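Local coordinates for protein type I modular polyketide synthase (PDB 6IYR) that is the acyltransferase domain of module 8 of the salinomycin polyketide synthase, which probably transfers an extender acyl group from coenzyme A to an acyl carrier protein, at residues A[230-235]-A[362-367]. Sequence-based numbering, arbitrary orientation.
Sequences AGALSL and TDLDAE
Leu364 reaches from 362-367 to the methyl of Ala232. CB leaves the backbone toward 230-235 but is still 5.1 Å from Ala232 CB. CG is set anti to the carbonyl carbon, beside the backbone N (chi1 -52°), and the branch closes to 4.5 Å between Leu364 CG and Ala232 CB. The touch comes at the tip: Leu364 CD1 meets the Ala232 methyl, CB, at 3.7 Å, while the other methyl, CD2, sits farther off, 5.9 Å from Ala232 CB. The leucine also packs on Ala227 of helix 222-230, which Leu233 touches as well; Ala232, Leu233 and Leu364 are all buried.

That helix starts at the last glycine of a Gly218-Ser220-Gly222 pattern, consistent with the nucleophile elbow of the acyltransferase fold, in which strand 215-218 turns sharply into the helix. Segment 230-235 then links it to helix 235-248: Gly231 breaks the first helix with positive phi, and Ser234 OG caps the second at Asp237 N.

The end of Leu233 comes up beyond the carbonyl oxygen of the turn at Leu364. Its CD2 methyl stands 4.1 Å from Leu364 O, a loose van der Waals approach to a carbonyl that already accepts a hydrogen bond from Trp369 NE1. Leu364 occupies the middle position of an inverse gamma turn, closed by Asp365 N to Asp363 O at 2.7 Å. Just beyond, Asp365 is the N-cap of helix 366-374; its OD1 takes a bond from Tyr368 N and a weak, bent one from Glu367 N at 3.2 Å.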
loop_
_atom_site.group_PDB
_atom_site.type_symbol
_atom_site.label_atom_id
_atom_site.label_comp_id
_atom_site.label_asym_id
_atom_site.label_seq_id
_atom_site.Cartn_x
_atom_site.Cartn_y
_atom_site.Cartn_z
ATOM N N ALA A 230 -4.387 -10.003 8.119
ATOM C CA ALA A 230 -5.734 -10.482 8.307
ATOM C C ALA A 230 -5.830 -11.613 9.345
ATOM O O ALA A 230 -6.928 -11.991 9.745
ATOM C CB ALA A 230 -6.289 -10.976 6.973
ATOM N N GLY A 231 -4.703 -12.233 9.659
ATOM C CA GLY A 231 -4.635 -13.281 10.658
ATOM C C GLY A 231 -4.814 -14.679 10.087
ATOM O O GLY A 231 -4.797 -15.640 10.830
ATOM N N ALA A 232 -4.869 -14.815 8.764
ATOM C CA ALA A 232 -4.968 -16.147 8.146
ATOM C C ALA A 232 -3.665 -16.954 8.182
ATOM O O ALA A 232 -3.665 -18.203 8.157
ATOM C CB ALA A 232 -5.501 -16.029 6.749
ATOM N N LEU A 233 -2.554 -16.262 8.372
ATOM C CA LEU A 233 -1.309 -16.929 8.747
ATOM C C LEU A 233 -0.734 -16.229 9.944
ATOM O O LEU A 233 -0.872 -14.999 10.060
ATOM C CB LEU A 233 -0.261 -16.854 7.620
ATOM C CG LEU A 233 -0.596 -17.560 6.293
ATOM C CD1 LEU A 233 0.399 -17.178 5.190
ATOM C CD2 LEU A 233 -0.586 -19.059 6.507
ATOM N N SER A 234 -0.022 -16.998 10.772
ATOM C CA SER A 234 0.782 -16.433 11.821
ATOM C C SER A 234 1.883 -15.676 11.154
ATOM O O SER A 234 2.249 -15.979 10.011
ATOM C CB SER A 234 1.398 -17.516 12.724
ATOM O OG SER A 234 2.264 -18.399 12.005
ATOM N N LEU A 235 2.548 -14.845 11.937
ATOM C CA LEU A 235 3.644 -14.053 11.411
ATOM C C LEU A 235 4.762 -14.984 10.980
ATOM O O LEU A 235 5.409 -14.749 9.978
ATOM C CB LEU A 235 4.184 -13.125 12.484
ATOM C CG LEU A 235 4.412 -11.644 12.203
ATOM C CD1 LEU A 235 5.746 -11.171 12.740
ATOM C CD2 LEU A 235 4.194 -11.210 10.779
ATOM N N THR A 362 -8.341 -20.614 6.102
ATOM C CA THR A 362 -7.812 -21.935 6.279
ATOM C C THR A 362 -7.381 -22.556 4.957
ATOM O O THR A 362 -6.647 -23.513 4.968
ATOM C CB THR A 362 -8.880 -22.890 6.872
ATOM O OG1 THR A 362 -10.109 -22.680 6.185
ATOM C CG2 THR A 362 -9.100 -22.646 8.373
ATOM N N ASP A 363 -7.924 -22.064 3.848
ATOM C CA ASP A 363 -7.499 -22.460 2.491
ATOM C C ASP A 363 -6.140 -21.863 1.987
ATOM O O ASP A 363 -5.633 -22.240 0.924
ATOM C CB ASP A 363 -8.613 -22.149 1.479
ATOM C CG ASP A 363 -9.358 -20.836 1.765
ATOM O OD1 ASP A 363 -9.132 -20.204 2.815
ATOM O OD2 ASP A 363 -10.196 -20.429 0.927
ATOM N N LEU A 364 -5.472 -21.035 2.784
ATOM C CA LEU A 364 -4.240 -20.417 2.290
ATOM C C LEU A 364 -3.051 -21.285 2.510
ATOM O O LEU A 364 -2.117 -20.938 3.246
ATOM C CB LEU A 364 -4.032 -19.020 2.882
ATOM C CG LEU A 364 -5.256 -18.105 2.722
ATOM C CD1 LEU A 364 -4.988 -16.653 3.100
ATOM C CD2 LEU A 364 -5.723 -18.175 1.286
ATOM N N ASP A 365 -3.102 -22.471 1.917
ATOM C CA ASP A 365 -2.065 -23.433 2.155
ATOM C C ASP A 365 -1.039 -23.360 1.013
ATOM O O ASP A 365 -1.147 -22.491 0.124
ATOM C CB ASP A 365 -2.656 -24.833 2.285
ATOM C CG ASP A 365 -3.457 -25.255 1.076
ATOM O OD1 ASP A 365 -3.350 -24.657 -0.022
ATOM O OD2 ASP A 365 -4.219 -26.214 1.235
ATOM N N ALA A 366 -0.125 -24.325 0.982
ATOM C CA ALA A 366 0.976 -24.348 0.003
ATOM C C ALA A 366 0.480 -24.243 -1.434
ATOM O O ALA A 366 1.029 -23.479 -2.245
ATOM C CB ALA A 366 1.845 -25.587 0.178
ATOM N N GLU A 367 -0.615 -24.929 -1.712
ATOM C CA GLU A 367 -1.149 -24.992 -3.043
ATOM C C GLU A 367 -1.698 -23.614 -3.404
ATOM O O GLU A 367 -1.569 -23.199 -4.548
ATOM C CB GLU A 367 -2.218 -26.089 -3.141
ATOM C CG GLU A 367 -3.008 -26.134 -4.453
ATOM C CD GLU A 367 -2.175 -26.488 -5.695
ATOM O OE1 GLU A 367 -2.430 -25.896 -6.780
ATOM O OE2 GLU A 367 -1.287 -27.369 -5.605
#